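Local coordinates for protein CbsA (Xanthomonas oryzae pv. oryzae, PDB 5XYH) that probably hydrolyses cellulose of plant cell walls as a family 6 exoglucanase, releasing cellobiose from chain ends, at residues D5-P17 / A75-V88. Residues are numbered along the deposited sequence; the frame is centred on the assembly and turned at random.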
ATOM      1  N   ASP A   5      -1.310  20.693  -8.409  1.00 18.32           N
ATOM      2  CA  ASP A   5      -0.532  19.624  -9.038  1.00 19.90           C
ATOM      3  C   ASP A   5      -0.202  18.516  -8.049  1.00 18.02           C
ATOM      4  O   ASP A   5      -0.320  17.325  -8.368  1.00 18.91           O
ATOM      5  CB  ASP A   5       0.753  20.189  -9.641  1.00 20.52           C
ATOM      6  CG  ASP A   5       0.490  21.033 -10.868  1.00 23.16           C
ATOM      7  OD1 ASP A   5      -0.520  20.763 -11.561  1.00 22.41           O
ATOM      8  OD2 ASP A   5       1.282  21.968 -11.128  1.00 26.18           O
ATOM      9  N   ASN A   6       0.230  18.888  -6.853  1.00 17.48           N
ATOM     10  CA  ASN A   6       0.610  17.933  -5.814  1.00 17.20           C
ATOM     11  C   ASN A   6      -0.116  18.322  -4.536  1.00 16.71           C
ATOM     12  O   ASN A   6       0.295  19.301  -3.879  1.00 16.99           O
ATOM     13  CB  ASN A   6       2.121  17.920  -5.593  1.00 16.72           C
ATOM     14  CG  ASN A   6       2.539  17.002  -4.459  1.00 15.87           C
ATOM     15  OD1 ASN A   6       1.704  16.321  -3.864  1.00 16.97           O
ATOM     16  ND2 ASN A   6       3.825  16.976  -4.157  1.00 16.08           N
ATOM     17  N   PRO A   7      -1.152  17.576  -4.125  1.00 16.09           N
ATOM     18  CA  PRO A   7      -1.958  18.000  -2.966  1.00 16.05           C
ATOM     19  C   PRO A   7      -1.208  17.959  -1.652  1.00 16.40           C
ATOM     20  O   PRO A   7      -1.716  18.493  -0.654  1.00 16.25           O
ATOM     21  CB  PRO A   7      -3.117  16.998  -2.956  1.00 15.84           C
ATOM     22  CG  PRO A   7      -2.502  15.750  -3.533  1.00 15.71           C
ATOM     23  CD  PRO A   7      -1.519  16.226  -4.585  1.00 15.12           C
ATOM     24  N   PHE A   8      -0.035  17.334  -1.604  1.00 16.57           N
ATOM     25  CA  PHE A   8       0.700  17.274  -0.347  1.00 16.65           C
ATOM     26  C   PHE A   8       1.497  18.538  -0.071  1.00 17.50           C
ATOM     27  O   PHE A   8       1.886  18.764   1.079  1.00 18.05           O
ATOM     28  CB  PHE A   8       1.627  16.056  -0.350  1.00 15.86           C
ATOM     29  CG  PHE A   8       0.879  14.743  -0.349  1.00 16.07           C
ATOM     30  CD1 PHE A   8       0.536  14.128   0.841  1.00 15.40           C
ATOM     31  CD2 PHE A   8       0.489  14.152  -1.532  1.00 15.41           C
ATOM     32  CE1 PHE A   8      -0.152  12.935   0.847  1.00 14.82           C
ATOM     33  CE2 PHE A   8      -0.197  12.960  -1.533  1.00 14.18           C
ATOM     34  CZ  PHE A   8      -0.518  12.350  -0.351  1.00 14.57           C
ATOM     35  N   VAL A   9       1.751  19.364  -1.088  1.00 18.20           N
ATOM     36  CA  VAL A   9       2.641  20.506  -0.917  1.00 17.80           C
ATOM     37  C   VAL A   9       2.001  21.504   0.037  1.00 18.42           C
ATOM     38  O   VAL A   9       0.869  21.952  -0.183  1.00 17.36           O
ATOM     39  CB  VAL A   9       2.957  21.165  -2.262  1.00 18.48           C
ATOM     40  CG1 VAL A   9       3.688  22.476  -2.028  1.00 18.54           C
ATOM     41  CG2 VAL A   9       3.769  20.220  -3.136  1.00 17.75           C
ATOM     42  N   GLY A  10       2.722  21.845   1.104  1.00 18.70           N
ATOM     43  CA  GLY A  10       2.238  22.805   2.074  1.00 18.98           C
ATOM     44  C   GLY A  10       1.109  22.338   2.965  1.00 20.90           C
ATOM     45  O   GLY A  10       0.573  23.146   3.732  1.00 20.54           O
ATOM     46  N   ALA A  11       0.740  21.060   2.915  1.00 19.19           N
ATOM     47  CA  ALA A  11      -0.438  20.570   3.617  1.00 19.96           C
ATOM     48  C   ALA A  11      -0.061  19.735   4.833  1.00 18.88           C
ATOM     49  O   ALA A  11       0.933  18.999   4.822  1.00 19.18           O
ATOM     50  CB  ALA A  11      -1.317  19.726   2.684  1.00 19.53           C
ATOM     51  N   SER A  12      -0.880  19.835   5.878  1.00 19.65           N
ATOM     52  CA  SER A  12      -0.814  18.859   6.950  1.00 18.90           C
ATOM     53  C   SER A  12      -1.595  17.617   6.525  1.00 19.36           C
ATOM     54  O   SER A  12      -2.165  17.556   5.429  1.00 18.49           O
ATOM     55  CB  SER A  12      -1.345  19.450   8.257  1.00 18.96           C
ATOM     56  OG  SER A  12      -2.699  19.864   8.141  1.00 19.98           O
ATOM     57  N   GLY A  13      -1.620  16.612   7.396  1.00 18.51           N
ATOM     58  CA  GLY A  13      -2.356  15.394   7.125  1.00 17.53           C
ATOM     59  C   GLY A  13      -3.266  15.025   8.276  1.00 16.96           C
ATOM     60  O   GLY A  13      -2.998  15.331   9.437  1.00 16.60           O
ATOM     61  N   TYR A  14      -4.346  14.337   7.932  1.00 17.12           N
ATOM     62  CA  TYR A  14      -5.344  13.922   8.910  1.00 16.34           C
ATOM     63  C   TYR A  14      -4.811  12.771   9.760  1.00 16.49           C
ATOM     64  O   TYR A  14      -4.355  11.754   9.230  1.00 17.22           O
ATOM     65  CB  TYR A  14      -6.629  13.531   8.172  1.00 16.57           C
ATOM     66  CG  TYR A  14      -7.616  12.711   8.975  1.00 16.91           C
ATOM     67  CD1 TYR A  14      -8.180  13.222  10.141  1.00 16.19           C
ATOM     68  CD2 TYR A  14      -7.985  11.430   8.569  1.00 15.46           C
ATOM     69  CE1 TYR A  14      -9.083  12.476  10.885  1.00 16.54           C
ATOM     70  CE2 TYR A  14      -8.891  10.680   9.308  1.00 15.78           C
ATOM     71  CZ  TYR A  14      -9.437  11.214  10.465  1.00 15.80           C
ATOM     72  OH  TYR A  14     -10.340  10.488  11.221  1.00 14.99           O
ATOM     73  N   VAL A  15      -4.844  12.943  11.078  1.00 16.12           N
ATOM     74  CA  VAL A  15      -4.379  11.937  12.035  1.00 16.55           C
ATOM     75  C   VAL A  15      -5.603  11.172  12.545  1.00 15.55           C
ATOM     76  O   VAL A  15      -6.466  11.736  13.225  1.00 16.42           O
ATOM     77  CB  VAL A  15      -3.589  12.572  13.189  1.00 16.71           C
ATOM     78  CG1 VAL A  15      -3.217  11.520  14.232  1.00 16.23           C
ATOM     79  CG2 VAL A  15      -2.318  13.311  12.673  1.00 16.08           C
ATOM     80  N   ASN A  16      -5.681   9.892  12.207  1.00 15.38           N
ATOM     81  CA  ASN A  16      -6.874   9.084  12.457  1.00 15.50           C
ATOM     82  C   ASN A  16      -6.969   8.715  13.932  1.00 14.99           C
ATOM     83  O   ASN A  16      -6.093   8.006  14.440  1.00 14.64           O
ATOM     84  CB  ASN A  16      -6.835   7.826  11.588  1.00 14.33           C
ATOM     85  CG  ASN A  16      -8.046   6.898  11.807  1.00 15.62           C
ATOM     86  OD1 ASN A  16      -8.996   7.221  12.530  1.00 15.77           O
ATOM     87  ND2 ASN A  16      -8.006   5.730  11.162  1.00 15.07           N
ATOM     88  N   PRO A  17      -8.008   9.157  14.649  1.00 15.72           N
ATOM     89  CA  PRO A  17      -8.104   8.824  16.080  1.00 16.06           C
ATOM     90  C   PRO A  17      -8.288   7.343  16.339  1.00 15.86           C
ATOM     91  O   PRO A  17      -8.010   6.885  17.456  1.00 16.01           O
ATOM     92  CB  PRO A  17      -9.317   9.636  16.560  1.00 17.43           C
ATOM     93  CG  PRO A  17     -10.068   9.992  15.336  1.00 17.45           C
ATOM     94  CD  PRO A  17      -9.072  10.081  14.217  1.00 16.22           C
ATOM     95  N   ALA A  75     -13.616  14.837  11.670  1.00 18.04           N
ATOM     96  CA  ALA A  75     -12.403  14.989  12.465  1.00 17.77           C
ATOM     97  C   ALA A  75     -11.340  15.753  11.685  1.00 18.97           C
ATOM     98  O   ALA A  75     -10.616  16.585  12.252  1.00 17.98           O
ATOM     99  CB  ALA A  75     -11.870  13.627  12.909  1.00 17.36           C
ATOM    100  N   ALA A  76     -11.246  15.493  10.376  1.00 17.46           N
ATOM    101  CA  ALA A  76     -10.254  16.171   9.559  1.00 18.25           C
ATOM    102  C   ALA A  76     -10.481  17.678   9.569  1.00 18.69           C
ATOM    103  O   ALA A  76      -9.526  18.459   9.629  1.00 19.96           O
ATOM    104  CB  ALA A  76     -10.288  15.625   8.129  1.00 17.43           C
ATOM    105  N   LEU A  77     -11.746  18.100   9.527  1.00 18.90           N
ATOM    106  CA  LEU A  77     -12.071  19.525   9.578  1.00 20.29           C
ATOM    107  C   LEU A  77     -11.497  20.168  10.832  1.00 20.43           C
ATOM    108  O   LEU A  77     -10.889  21.246  10.771  1.00 21.21           O
ATOM    109  CB  LEU A  77     -13.592  19.713   9.528  1.00 18.74           C
ATOM    110  CG  LEU A  77     -14.267  19.462   8.177  1.00 20.16           C
ATOM    111  CD1 LEU A  77     -15.782  19.549   8.291  1.00 19.79           C
ATOM    112  CD2 LEU A  77     -13.746  20.429   7.133  1.00 20.37           C
ATOM    113  N   ALA A  78     -11.638  19.484  11.968  1.00 20.44           N
ATOM    114  CA  ALA A  78     -11.193  19.970  13.263  1.00 20.21           C
ATOM    115  C   ALA A  78      -9.679  19.988  13.402  1.00 22.09           C
ATOM    116  O   ALA A  78      -9.166  20.628  14.327  1.00 22.04           O
ATOM    117  CB  ALA A  78     -11.802  19.108  14.366  1.00 19.70           C
ATOM    118  N   GLN A  79      -8.948  19.299  12.524  1.00 20.71           N
ATOM    119  CA  GLN A  79      -7.499  19.350  12.567  1.00 20.33           C
ATOM    120  C   GLN A  79      -6.907  20.335  11.569  1.00 21.20           C
ATOM    121  O   GLN A  79      -5.690  20.546  11.593  1.00 22.29           O
ATOM    122  CB  GLN A  79      -6.910  17.954  12.322  1.00 19.75           C
ATOM    123  CG  GLN A  79      -7.533  16.864  13.187  1.00 19.55           C
ATOM    124  CD  GLN A  79      -6.943  15.489  12.917  1.00 17.20           C
ATOM    125  OE1 GLN A  79      -5.960  15.345  12.168  1.00 18.16           O
ATOM    126  NE2 GLN A  79      -7.542  14.468  13.520  1.00 16.51           N
ATOM    127  N   LYS A  80      -7.728  20.951  10.713  1.00 20.46           N
ATOM    128  CA  LYS A  80      -7.206  21.832   9.674  1.00 21.93           C
ATOM    129  C   LYS A  80      -6.710  23.148  10.266  1.00 23.40           C
ATOM    130  O   LYS A  80      -7.453  23.843  10.963  1.00 24.16           O
ATOM    131  CB  LYS A  80      -8.279  22.110   8.614  1.00 22.81           C
ATOM    132  CG  LYS A  80      -7.755  22.936   7.433  1.00 24.23           C
ATOM    133  CD  LYS A  80      -8.845  23.284   6.421  1.00 24.55           C
ATOM    134  CE  LYS A  80      -8.256  23.991   5.195  1.00 25.09           C
ATOM    135  NZ  LYS A  80      -7.320  25.135   5.520  1.00 26.53           N
ATOM    136  N   LYS A  81      -5.459  23.497   9.971  1.00 23.92           N
ATOM    137  CA  LYS A  81      -4.910  24.777  10.408  1.00 25.13           C
ATOM    138  C   LYS A  81      -5.385  25.894   9.485  1.00 27.10           C
ATOM    139  O   LYS A  81      -5.670  25.672   8.300  1.00 26.35           O
ATOM    140  CB  LYS A  81      -3.379  24.725  10.439  1.00 25.35           C
ATOM    141  CG  LYS A  81      -2.657  26.040  10.783  1.00 26.15           C
ATOM    142  CD  LYS A  81      -1.152  25.806  10.896  1.00 26.28           C
ATOM    143  CE  LYS A  81      -0.569  26.347  12.200  1.00 29.10           C
ATOM    144  NZ  LYS A  81       0.898  26.627  12.100  1.00 28.82           N
ATOM    145  N   ALA A  82      -5.470  27.103  10.044  1.00 27.00           N
ATOM    146  CA  ALA A  82      -5.926  28.271   9.291  1.00 28.61           C
ATOM    147  C   ALA A  82      -5.057  28.517   8.061  1.00 30.43           C
ATOM    148  O   ALA A  82      -3.824  28.570   8.155  1.00 29.38           O
ATOM    149  CB  ALA A  82      -5.912  29.504  10.192  1.00 27.94           C
ATOM    150  N   ASN A  83      -5.709  28.667   6.904  1.00 30.47           N
ATOM    151  CA  ASN A  83      -5.044  28.976   5.638  1.00 31.41           C
ATOM    152  C   ASN A  83      -4.005  27.926   5.263  1.00 30.31           C
ATOM    153  O   ASN A  83      -3.059  28.221   4.525  1.00 31.27           O
ATOM    154  CB  ASN A  83      -4.384  30.360   5.670  1.00 33.02           C
ATOM    155  CG  ASN A  83      -5.364  31.465   5.998  1.00 35.60           C
ATOM    156  OD1 ASN A  83      -6.478  31.509   5.463  1.00 37.07           O
ATOM    157  ND2 ASN A  83      -4.961  32.363   6.899  1.00 36.77           N
ATOM    158  N   THR A  84      -4.160  26.705   5.767  1.00 28.33           N
ATOM    159  CA  THR A  84      -3.219  25.623   5.510  1.00 26.82           C
ATOM    160  C   THR A  84      -4.014  24.447   4.960  1.00 25.06           C
ATOM    161  O   THR A  84      -5.003  24.020   5.592  1.00 23.63           O
ATOM    162  CB  THR A  84      -2.474  25.239   6.789  1.00 26.52           C
ATOM    163  OG1 THR A  84      -1.872  26.416   7.347  1.00 27.40           O
ATOM    164  CG2 THR A  84      -1.392  24.190   6.494  1.00 24.35           C
ATOM    165  N   PRO A  85      -3.668  23.916   3.791  1.00 23.88           N
ATOM    166  CA  PRO A  85      -4.379  22.736   3.296  1.00 21.88           C
ATOM    167  C   PRO A  85      -4.106  21.535   4.188  1.00 20.55           C
ATOM    168  O   PRO A  85      -3.153  21.512   4.972  1.00 21.21           O
ATOM    169  CB  PRO A  85      -3.808  22.540   1.891  1.00 21.43           C
ATOM    170  CG  PRO A  85      -2.453  23.151   1.945  1.00 21.98           C
ATOM    171  CD  PRO A  85      -2.585  24.331   2.881  1.00 24.11           C
ATOM    172  N   ILE A  86      -4.973  20.529   4.068  1.00 20.69           N
ATOM    173  CA  ILE A  86      -4.847  19.267   4.794  1.00 19.41           C
ATOM    174  C   ILE A  86      -5.260  18.138   3.852  1.00 18.42           C
ATOM    175  O   ILE A  86      -6.231  18.275   3.100  1.00 17.70           O
ATOM    176  CB  ILE A  86      -5.703  19.282   6.084  1.00 19.68           C
ATOM    177  CG1 ILE A  86      -5.520  17.999   6.901  1.00 19.09           C
ATOM    178  CG2 ILE A  86      -7.171  19.515   5.750  1.00 20.00           C
ATOM    179  CD1 ILE A  86      -6.224  18.022   8.254  1.00 19.29           C
ATOM    180  N   THR A  87      -4.498  17.037   3.853  1.00 17.33           N
ATOM    181  CA  THR A  87      -4.857  15.874   3.049  1.00 16.10           C
ATOM    182  C   THR A  87      -5.509  14.813   3.932  1.00 16.82           C
ATOM    183  O   THR A  87      -5.087  14.598   5.078  1.00 17.07           O
ATOM    184  CB  THR A  87      -3.645  15.290   2.301  1.00 16.37           C
ATOM    185  OG1 THR A  87      -2.618  14.865   3.213  1.00 17.52           O
ATOM    186  CG2 THR A  87      -3.063  16.312   1.352  1.00 15.81           C
ATOM    187  N   VAL A  88      -6.567  14.187   3.410  1.00 15.31           N
ATOM    188  CA  VAL A  88      -7.266  13.089   4.077  1.00 15.34           C
ATOM    189  C   VAL A  88      -7.039  11.838   3.240  1.00 15.05           C
ATOM    190  O   VAL A  88      -7.517  11.745   2.102  1.00 14.19           O
ATOM    191  CB  VAL A  88      -8.764  13.376   4.248  1.00 14.88           C
ATOM    192  CG1 VAL A  88      -9.443  12.231   4.975  1.00 15.97           C
ATOM    193  CG2 VAL A  88      -8.962  14.668   5.016  1.00 16.83           C
TER
HETATM  194  O   HOH W   1      -0.196  15.993   3.926  1.00 18.15           O
HETATM  195  O   HOH W   2      -3.271  19.353  10.756  1.00 20.97           O
HETATM  196  O   HOH W   3      -4.167  22.185   7.729  1.00 21.95           O
HETATM  197  O   HOH W   4      -3.200  16.906  11.504  1.00 19.77           O
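The carboxamide of Gln79 lies alongside the backbone of Val15 and grips it twice. Gln79 OE1 takes the Val15 N-H on a lone pair in its carbonyl plane (Gln79 OE1 to Val15 N 2.9 Å), while Gln79 NE2 donates a hydrogen bond to Val15 O at 3.0 Å; both bonds are nearly straight, 176° at the hydrogen, which fixes the rotation of the amide. The amide plane is turned 33° from the Tyr14 ring, whose CE1 lies 3.6 Å from Gln79 NE2. With Tyr14 CG anti to the backbone N (chi1 163°), the CD1/CE1 side of the ring packs on Ala76 and Ala75 of helix 69-79, Tyr14 CE1 approaching Ala75 CB to 3.6 Å, while CD2 meets Val88 CG1; its hydroxyl is hydrogen-bonded to His72. Strand 12-13 adds a short parallel edge to strand 86-92 in the distorted beta/alpha barrel of glycoside hydrolase family 6, through Ser12 N to Pro85 O, Thr87 N to Ser12 O and Tyr14 N to Thr87 O. On one face of this pairing Thr87 CG2 sits 4.2 Å above the Phe8 ring, offset toward its rim. On the other, Ser12 OG lies 3.6 Å from Ile86 CG1 and bonds two waters, which reach Gln79 O, Lys81 N and Thr84 O.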